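Local coordinates for alpha-n-acetylglucosaminidase family protein (Clostridium perfringens, PDB 4A41) that binds galactose as a family 32 carbohydrate-binding module of a multimodular family 89 enzyme classed as an alpha-N-acetylglucosaminidase, at residues Y102-S107 and K128-N133; W59-K62 and E68-Q71; F49-K54 and I73-G78. All blocks are in the same frame, centred on the assembly; numbering follows the deposited sequence. Where two conformers were deposited one is given.

How the contacts relate
All three contacts belong to one F5/8 type C beta-sandwich. Contacts 2 and 3 meet directly: the indole of Trp59 packs on Ile73, CZ3 to CG2 at 3.7 Å, and Trp59 CB lies 3.9 Å from Ala50 CB, although the centres of the two contacts are about 16 Å apart. Along the chain, 59-62 and 68-71 both fall between 49-54 and 73-78. Contact 1, later in sequence, joins the two sheets farther along the sandwich; its centre is about 18 Å from that of contact 2 and about 15 Å from that of contact 3. Galactose is held at contact 2 through His60, whereas contact 3 carries the calcium, with the Ala50 side chain about 14 Å from the sugar.

Contact 1 of 3, residues Y102-S107 and K128-N133; sequences YELHVS and KTLKFN
The rings of Tyr102 and Phe132 each receive a leucine methyl obliquely: Leu130 CD2 comes to the hydroxyl end of the tyrosine, 3.6 Å from Tyr102 CZ, and Leu104 CD2 approaches the phenylalanine ring at Phe132 CE2, 3.6 Å away. Together they fill part of the core of a beta-sandwich, in which strand 102-107 of the five-stranded sheet faces strand 128-137, an outermost strand of the four-stranded sheet. The two short segments cross at -46° with their axes 10.4 Å apart, a spacing bridged by side chains alone. Tyr102 and Leu130 lie alongside one another, pointing opposite ways, and the tyrosine ring also stacks with Trp121, which touches Leu130 as well. With CG between the backbone N and the carbonyl carbon (chi1 37°), Phe132 turns its ring toward Leu104 CD2, and the two side chains cross at about a right angle. Leu104 and Leu130 meet more loosely through CD2 and CD1, 4.1 Å apart, while Phe86 and Val140 add to the packing round Leu104. On the other side of strand 102-107, Glu103 and His105 pair in the imidazole plane: His105 NE2 donates to the anti lone pair of Glu103 OE1 at 2.8 Å.

Contact 2 of 3, residues W59-K62 and E68-Q71; sequences WHTK and ELPQ. With GAL (beta-D-galactopyranose), chain C.
A single methyl group, Thr61 CG2, makes the side-chain contacts between the chain just after strand 59-60 and the start of strand 71-77, and a cis peptide bond precedes Pro70 in the second segment. The methyl reaches the near part of Gln71, 3.7 Å from CB with CG a little farther off, and touches Leu69 CD2 more loosely at 4.3 Å. Thr61 sends this methyl anti to the carbonyl carbon, while OG1 is hydrogen-bonded with the backbone N of Ala152. Gln71 bends at chi2 (-67°), turning its amide back over its own loop: NE2 donates to Glu68 O at 2.8 Å, from above the carbonyl plane, in a bond that spans the cis-proline, and OE1 is hydrogen-bonded with Thr35 OG1. Both ends of the amide are thus gripped, which fixes its rotation. Next to Thr61, the His60 imidazole is held by both nitrogens. ND1 donates to Thr61 O at 2.8 Å, nearly straight (168°) and on a lone pair in the carbonyl plane, leaving NE2 turned to galactose O4, with which it forms a hydrogen bond of 2.7 Å. Tyr63 meets the imidazole edge-to-face, and Phe151 meets it at about 50°. Glu44, Arg91 and Asn96 also hydrogen-bond the sugar. A loop-borne pocket that reads the axial O4 at one end of a beta-sandwich is characteristic of galactose-binding family 32 modules.

Contact 3 of 3, residues F49-K54 and I73-G78; sequences FAIDGK and ITLELG. With CA (calcium ion), chain B.
Ala50 and Ile51 turn their side chains onto strand 71-77, so that the calcium-binding loop of this beta-sandwich rests on the strand through aliphatic packing. Ala50 CB meets the tip of Ile73, 3.6 Å from CD1. Ile73 reaches it by holding CG1 anti to the backbone N (chi1 176°) and continuing extended to CD1. One step along, Ile51 CG2 lies 3.7 Å from Leu75 CD2, with CD1 of the same leucine also near; the two side chains overlap side by side, heading in opposing directions. Leu157, on strand 153-160, touches Ala50, Ile73 and Leu75, and Ala32 packs on Ile51 and Leu75, tying the loop to both sheets. Behind this apolar layer the same loop wraps the calcium, which takes Phe49 O and Lys54 O, each at 2.3 Å, and Asp52 OD1, with four further ligand atoms from outside the segment; Thr57, Ala155 and Glu156 belong to the site. Within the curl that brings both carbonyls to the ion, Ala50 and Ile51 face the strand. An Asx turn shapes its far end: Asp52 OD1 binds the calcium at 2.4 Å and accepts a hydrogen bond from the backbone N of Lys54 at 3.1 Å, from above the carboxylate plane.

Contact 1 of 3, residues Y102-S107 and K128-N133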
# COMPACT_ATOMS: atom_id res chain seq x y z
N TYR A 102 -6.55 0.04 -8.65
CA TYR A 102 -5.97 -0.82 -7.60
C TYR A 102 -6.71 -2.15 -7.50
O TYR A 102 -7.87 -2.28 -7.96
CB TYR A 102 -6.06 -0.13 -6.21
CG TYR A 102 -7.50 0.01 -5.78
CD1 TYR A 102 -8.18 -1.02 -5.09
CD2 TYR A 102 -8.21 1.16 -6.11
CE1 TYR A 102 -9.55 -0.86 -4.76
CE2 TYR A 102 -9.54 1.31 -5.78
CZ TYR A 102 -10.21 0.32 -5.11
OH TYR A 102 -11.55 0.55 -4.80
N GLU A 103 -6.04 -3.11 -6.87
CA GLU A 103 -6.68 -4.29 -6.27
C GLU A 103 -6.15 -4.40 -4.85
O GLU A 103 -4.98 -4.02 -4.58
CB GLU A 103 -6.36 -5.56 -7.06
CG GLU A 103 -6.78 -5.44 -8.49
CD GLU A 103 -6.70 -6.73 -9.27
OE1 GLU A 103 -6.23 -7.78 -8.74
OE2 GLU A 103 -7.09 -6.69 -10.45
N LEU A 104 -6.97 -4.92 -3.95
CA LEU A 104 -6.54 -5.28 -2.61
C LEU A 104 -6.68 -6.79 -2.47
O LEU A 104 -7.75 -7.34 -2.78
CB LEU A 104 -7.37 -4.54 -1.56
CG LEU A 104 -6.75 -4.63 -0.16
CD1 LEU A 104 -5.53 -3.71 0.02
CD2 LEU A 104 -7.79 -4.33 0.89
N HIS A 105 -5.60 -7.44 -2.08
CA HIS A 105 -5.57 -8.90 -1.88
C HIS A 105 -5.19 -9.23 -0.44
O HIS A 105 -4.54 -8.43 0.23
CB HIS A 105 -4.53 -9.60 -2.80
CG HIS A 105 -4.70 -9.34 -4.27
ND1 HIS A 105 -3.81 -9.86 -5.20
CD2 HIS A 105 -5.62 -8.64 -4.98
CE1 HIS A 105 -4.17 -9.47 -6.42
NE2 HIS A 105 -5.27 -8.73 -6.31
N VAL A 106 -5.57 -10.43 0.02
CA VAL A 106 -5.15 -10.89 1.35
C VAL A 106 -4.57 -12.30 1.25
O VAL A 106 -4.81 -13.03 0.27
CB VAL A 106 -6.32 -10.89 2.39
CG1 VAL A 106 -6.89 -9.51 2.56
CG2 VAL A 106 -7.39 -11.84 1.95
N SER A 107 -3.78 -12.69 2.25
CA SER A 107 -3.22 -14.04 2.33
C SER A 107 -3.25 -14.46 3.78
O SER A 107 -3.21 -13.60 4.67
CB SER A 107 -1.77 -14.08 1.83
OG SER A 107 -1.22 -15.40 1.93
N LYS A 128 -7.91 7.57 0.81
CA LYS A 128 -8.79 6.64 0.11
C LYS A 128 -9.09 5.48 1.06
O LYS A 128 -8.17 4.82 1.58
CB LYS A 128 -8.16 6.10 -1.20
CG LYS A 128 -7.67 7.16 -2.21
CD LYS A 128 -8.76 8.24 -2.49
CE LYS A 128 -8.36 9.13 -3.70
NZ LYS A 128 -7.02 9.82 -3.49
N THR A 129 -10.38 5.21 1.27
CA THR A 129 -10.79 4.18 2.22
C THR A 129 -11.52 3.04 1.53
O THR A 129 -12.44 3.27 0.71
CB THR A 129 -11.70 4.81 3.30
OG1 THR A 129 -10.98 5.84 3.98
CG2 THR A 129 -12.20 3.78 4.30
N LEU A 130 -11.12 1.83 1.88
CA LEU A 130 -11.82 0.60 1.43
C LEU A 130 -12.46 -0.05 2.62
O LEU A 130 -11.86 -0.19 3.67
CB LEU A 130 -10.86 -0.38 0.76
CG LEU A 130 -10.05 0.17 -0.42
CD1 LEU A 130 -8.99 -0.81 -0.86
CD2 LEU A 130 -10.98 0.53 -1.58
N LYS A 131 -13.73 -0.44 2.45
CA LYS A 131 -14.45 -1.19 3.49
C LYS A 131 -14.99 -2.43 2.84
O LYS A 131 -15.55 -2.36 1.74
CB LYS A 131 -15.61 -0.37 4.04
CG LYS A 131 -15.13 0.87 4.75
CD LYS A 131 -16.29 1.81 5.00
CE LYS A 131 -15.83 2.90 5.95
NZ LYS A 131 -17.01 3.69 6.45
N PHE A 132 -14.80 -3.57 3.47
CA PHE A 132 -15.13 -4.83 2.80
C PHE A 132 -15.60 -5.88 3.81
O PHE A 132 -15.40 -5.71 5.00
CB PHE A 132 -13.90 -5.36 2.02
CG PHE A 132 -12.59 -5.12 2.74
CD1 PHE A 132 -12.18 -5.96 3.78
CD2 PHE A 132 -11.80 -4.03 2.39
CE1 PHE A 132 -10.99 -5.71 4.47
CE2 PHE A 132 -10.60 -3.77 3.07
CZ PHE A 132 -10.19 -4.60 4.09
N ASN A 133 -16.22 -6.94 3.30
CA ASN A 133 -16.58 -8.12 4.10
C ASN A 133 -15.46 -8.53 5.04
O ASN A 133 -14.31 -8.69 4.61
CB ASN A 133 -16.81 -9.31 3.16
CG ASN A 133 -18.02 -9.13 2.25
OD1 ASN A 133 -18.93 -8.34 2.55
ND2 ASN A 133 -18.04 -9.90 1.17

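Contact 2 of 3, residues W59-K62 and E68-Q71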
# COMPACT_ATOMS: atom_id res chain seq x y z
N TRP A 59 6.52 5.10 0.48
CA TRP A 59 6.98 4.05 -0.44
C TRP A 59 6.83 4.60 -1.85
O TRP A 59 5.85 5.31 -2.13
CB TRP A 59 6.10 2.81 -0.32
CG TRP A 59 6.25 1.83 -1.45
CD1 TRP A 59 7.39 1.17 -1.81
CD2 TRP A 59 5.23 1.41 -2.36
NE1 TRP A 59 7.14 0.36 -2.90
CE2 TRP A 59 5.82 0.48 -3.25
CE3 TRP A 59 3.85 1.71 -2.50
CZ2 TRP A 59 5.10 -0.14 -4.28
CZ3 TRP A 59 3.13 1.08 -3.52
CH2 TRP A 59 3.76 0.15 -4.38
N HIS A 60 7.79 4.31 -2.71
CA HIS A 60 7.67 4.67 -4.13
C HIS A 60 8.31 3.56 -4.94
O HIS A 60 9.38 3.03 -4.55
CB HIS A 60 8.43 6.00 -4.40
CG HIS A 60 8.11 6.69 -5.71
ND1 HIS A 60 8.43 6.17 -6.95
CD2 HIS A 60 7.55 7.91 -5.95
CE1 HIS A 60 8.10 7.03 -7.89
NE2 HIS A 60 7.57 8.10 -7.32
N THR A 61 7.69 3.17 -6.04
CA THR A 61 8.27 2.16 -6.91
C THR A 61 9.64 2.65 -7.41
O THR A 61 9.89 3.85 -7.50
CB THR A 61 7.35 1.84 -8.12
OG1 THR A 61 6.88 3.07 -8.71
CG2 THR A 61 6.12 1.00 -7.66
N LYS A 62 10.51 1.69 -7.74
CA LYS A 62 11.85 1.99 -8.26
C LYS A 62 11.79 2.75 -9.57
O LYS A 62 11.05 2.37 -10.49
CB LYS A 62 12.63 0.69 -8.46
CG LYS A 62 13.98 0.82 -9.20
CD LYS A 62 14.95 1.68 -8.41
CE LYS A 62 16.34 1.61 -8.99
NZ LYS A 62 17.01 0.35 -8.62
N GLU A 68 8.04 -1.06 -14.35
CA GLU A 68 6.68 -0.74 -14.80
C GLU A 68 5.60 -1.40 -13.93
O GLU A 68 5.80 -2.49 -13.40
CB GLU A 68 6.49 -1.16 -16.26
CG GLU A 68 7.31 -0.29 -17.23
N LEU A 69 4.46 -0.71 -13.81
CA LEU A 69 3.27 -1.26 -13.15
C LEU A 69 2.75 -2.43 -13.98
O LEU A 69 2.96 -2.46 -15.20
CB LEU A 69 2.21 -0.19 -12.98
CG LEU A 69 2.64 1.00 -12.09
CD1 LEU A 69 1.47 1.96 -12.00
CD2 LEU A 69 3.10 0.54 -10.69
N PRO A 70 2.05 -3.39 -13.35
CA PRO A 70 1.70 -3.44 -11.92
C PRO A 70 2.88 -3.69 -10.98
O PRO A 70 3.84 -4.40 -11.32
CB PRO A 70 0.72 -4.62 -11.83
CG PRO A 70 0.20 -4.80 -13.24
CD PRO A 70 1.40 -4.49 -14.10
N GLN A 71 2.83 -3.03 -9.82
CA GLN A 71 3.71 -3.38 -8.74
C GLN A 71 2.84 -3.31 -7.48
O GLN A 71 1.74 -2.76 -7.52
CB GLN A 71 4.86 -2.40 -8.57
CG GLN A 71 5.85 -2.32 -9.77
CD GLN A 71 6.68 -3.58 -10.01
OE1 GLN A 71 6.96 -4.38 -9.09
NE2 GLN A 71 7.13 -3.73 -11.26
C1 GAL C . 10.14 13.31 -8.85
C2 GAL C . 9.32 13.04 -7.60
C3 GAL C . 9.73 11.66 -7.07
C4 GAL C . 9.58 10.61 -8.16
C5 GAL C . 10.39 11.04 -9.39
C6 GAL C . 10.27 10.03 -10.53
O1 GAL C . 9.70 14.53 -9.38
O2 GAL C . 9.51 14.06 -6.62
O3 GAL C . 8.94 11.39 -5.92
O4 GAL C . 8.19 10.49 -8.51
O5 GAL C . 9.87 12.29 -9.80
O6 GAL C . 11.14 10.37 -11.62

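Contact 3 of 3, residues F49-K54 and I73-G78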
# COMPACT_ATOMS: atom_id res chain seq x y z
N PHE A 49 8.61 2.84 4.55
CA PHE A 49 8.13 4.20 4.69
C PHE A 49 6.60 4.30 4.60
O PHE A 49 6.03 5.30 4.98
CB PHE A 49 8.73 5.13 3.63
CG PHE A 49 10.21 5.38 3.80
CD1 PHE A 49 10.86 5.14 5.02
CD2 PHE A 49 10.95 5.83 2.73
CE1 PHE A 49 12.24 5.38 5.15
CE2 PHE A 49 12.33 6.09 2.87
CZ PHE A 49 12.95 5.87 4.07
N ALA A 50 5.94 3.26 4.11
CA ALA A 50 4.45 3.31 4.01
C ALA A 50 3.78 3.03 5.36
O ALA A 50 2.59 3.17 5.49
CB ALA A 50 3.96 2.30 2.93
N ILE A 51 4.55 2.59 6.36
CA ILE A 51 3.96 2.19 7.66
C ILE A 51 4.78 2.75 8.84
O ILE A 51 4.92 2.09 9.88
CB ILE A 51 3.83 0.64 7.77
CG1 ILE A 51 5.16 -0.07 7.50
CG2 ILE A 51 2.71 0.12 6.88
CD1 ILE A 51 5.12 -1.52 7.99
N ASP A 52 5.30 3.97 8.68
CA ASP A 52 6.09 4.60 9.75
C ASP A 52 5.36 5.71 10.50
O ASP A 52 5.96 6.37 11.39
CB ASP A 52 7.45 5.07 9.21
CG ASP A 52 7.32 6.12 8.12
OD1 ASP A 52 6.17 6.49 7.78
OD2 ASP A 52 8.35 6.60 7.63
N GLY A 53 4.08 5.91 10.21
CA GLY A 53 3.28 6.94 10.87
C GLY A 53 3.69 8.37 10.52
O GLY A 53 3.34 9.32 11.23
N LYS A 54 4.41 8.51 9.42
CA LYS A 54 4.93 9.81 8.96
C LYS A 54 4.36 10.11 7.59
O LYS A 54 4.66 9.41 6.61
CB LYS A 54 6.47 9.79 8.88
CG LYS A 54 7.10 9.63 10.26
CD LYS A 54 8.60 9.54 10.22
CE LYS A 54 9.20 9.65 11.64
NZ LYS A 54 8.43 8.93 12.71
N ILE A 73 2.66 -3.61 -2.82
CA ILE A 73 3.26 -3.53 -1.49
C ILE A 73 2.45 -4.46 -0.59
O ILE A 73 1.22 -4.42 -0.62
CB ILE A 73 3.36 -2.06 -0.97
CG1 ILE A 73 3.91 -2.01 0.46
CG2 ILE A 73 1.99 -1.34 -1.02
CD1 ILE A 73 4.45 -0.65 0.87
N THR A 74 3.16 -5.29 0.17
CA THR A 74 2.50 -6.24 1.09
C THR A 74 2.83 -5.88 2.54
O THR A 74 4.00 -5.66 2.89
CB THR A 74 2.97 -7.68 0.80
OG1 THR A 74 2.57 -8.02 -0.52
CG2 THR A 74 2.32 -8.66 1.79
N LEU A 75 1.79 -5.85 3.37
CA LEU A 75 1.96 -5.70 4.81
C LEU A 75 1.71 -7.03 5.48
O LEU A 75 0.59 -7.57 5.41
CB LEU A 75 0.97 -4.64 5.32
CG LEU A 75 1.00 -3.29 4.60
CD1 LEU A 75 -0.00 -2.37 5.31
CD2 LEU A 75 2.41 -2.68 4.53
N GLU A 76 2.75 -7.56 6.13
CA GLU A 76 2.57 -8.71 7.03
C GLU A 76 2.12 -8.11 8.36
O GLU A 76 2.82 -7.26 8.94
CB GLU A 76 3.87 -9.47 7.16
CG GLU A 76 3.78 -10.75 8.02
CD GLU A 76 4.19 -10.47 9.44
OE1 GLU A 76 5.34 -10.01 9.67
OE2 GLU A 76 3.37 -10.74 10.36
N LEU A 77 0.96 -8.54 8.83
CA LEU A 77 0.21 -7.79 9.90
C LEU A 77 0.71 -7.96 11.34
O LEU A 77 0.36 -7.16 12.19
CB LEU A 77 -1.29 -8.15 9.85
CG LEU A 77 -2.03 -7.83 8.54
CD1 LEU A 77 -3.47 -8.19 8.68
CD2 LEU A 77 -1.92 -6.35 8.20
N GLY A 78 1.47 -9.03 11.58
CA GLY A 78 1.90 -9.36 12.93
C GLY A 78 0.93 -10.27 13.65
O GLY A 78 1.02 -10.42 14.87
CA CA B . 5.15 7.31 5.72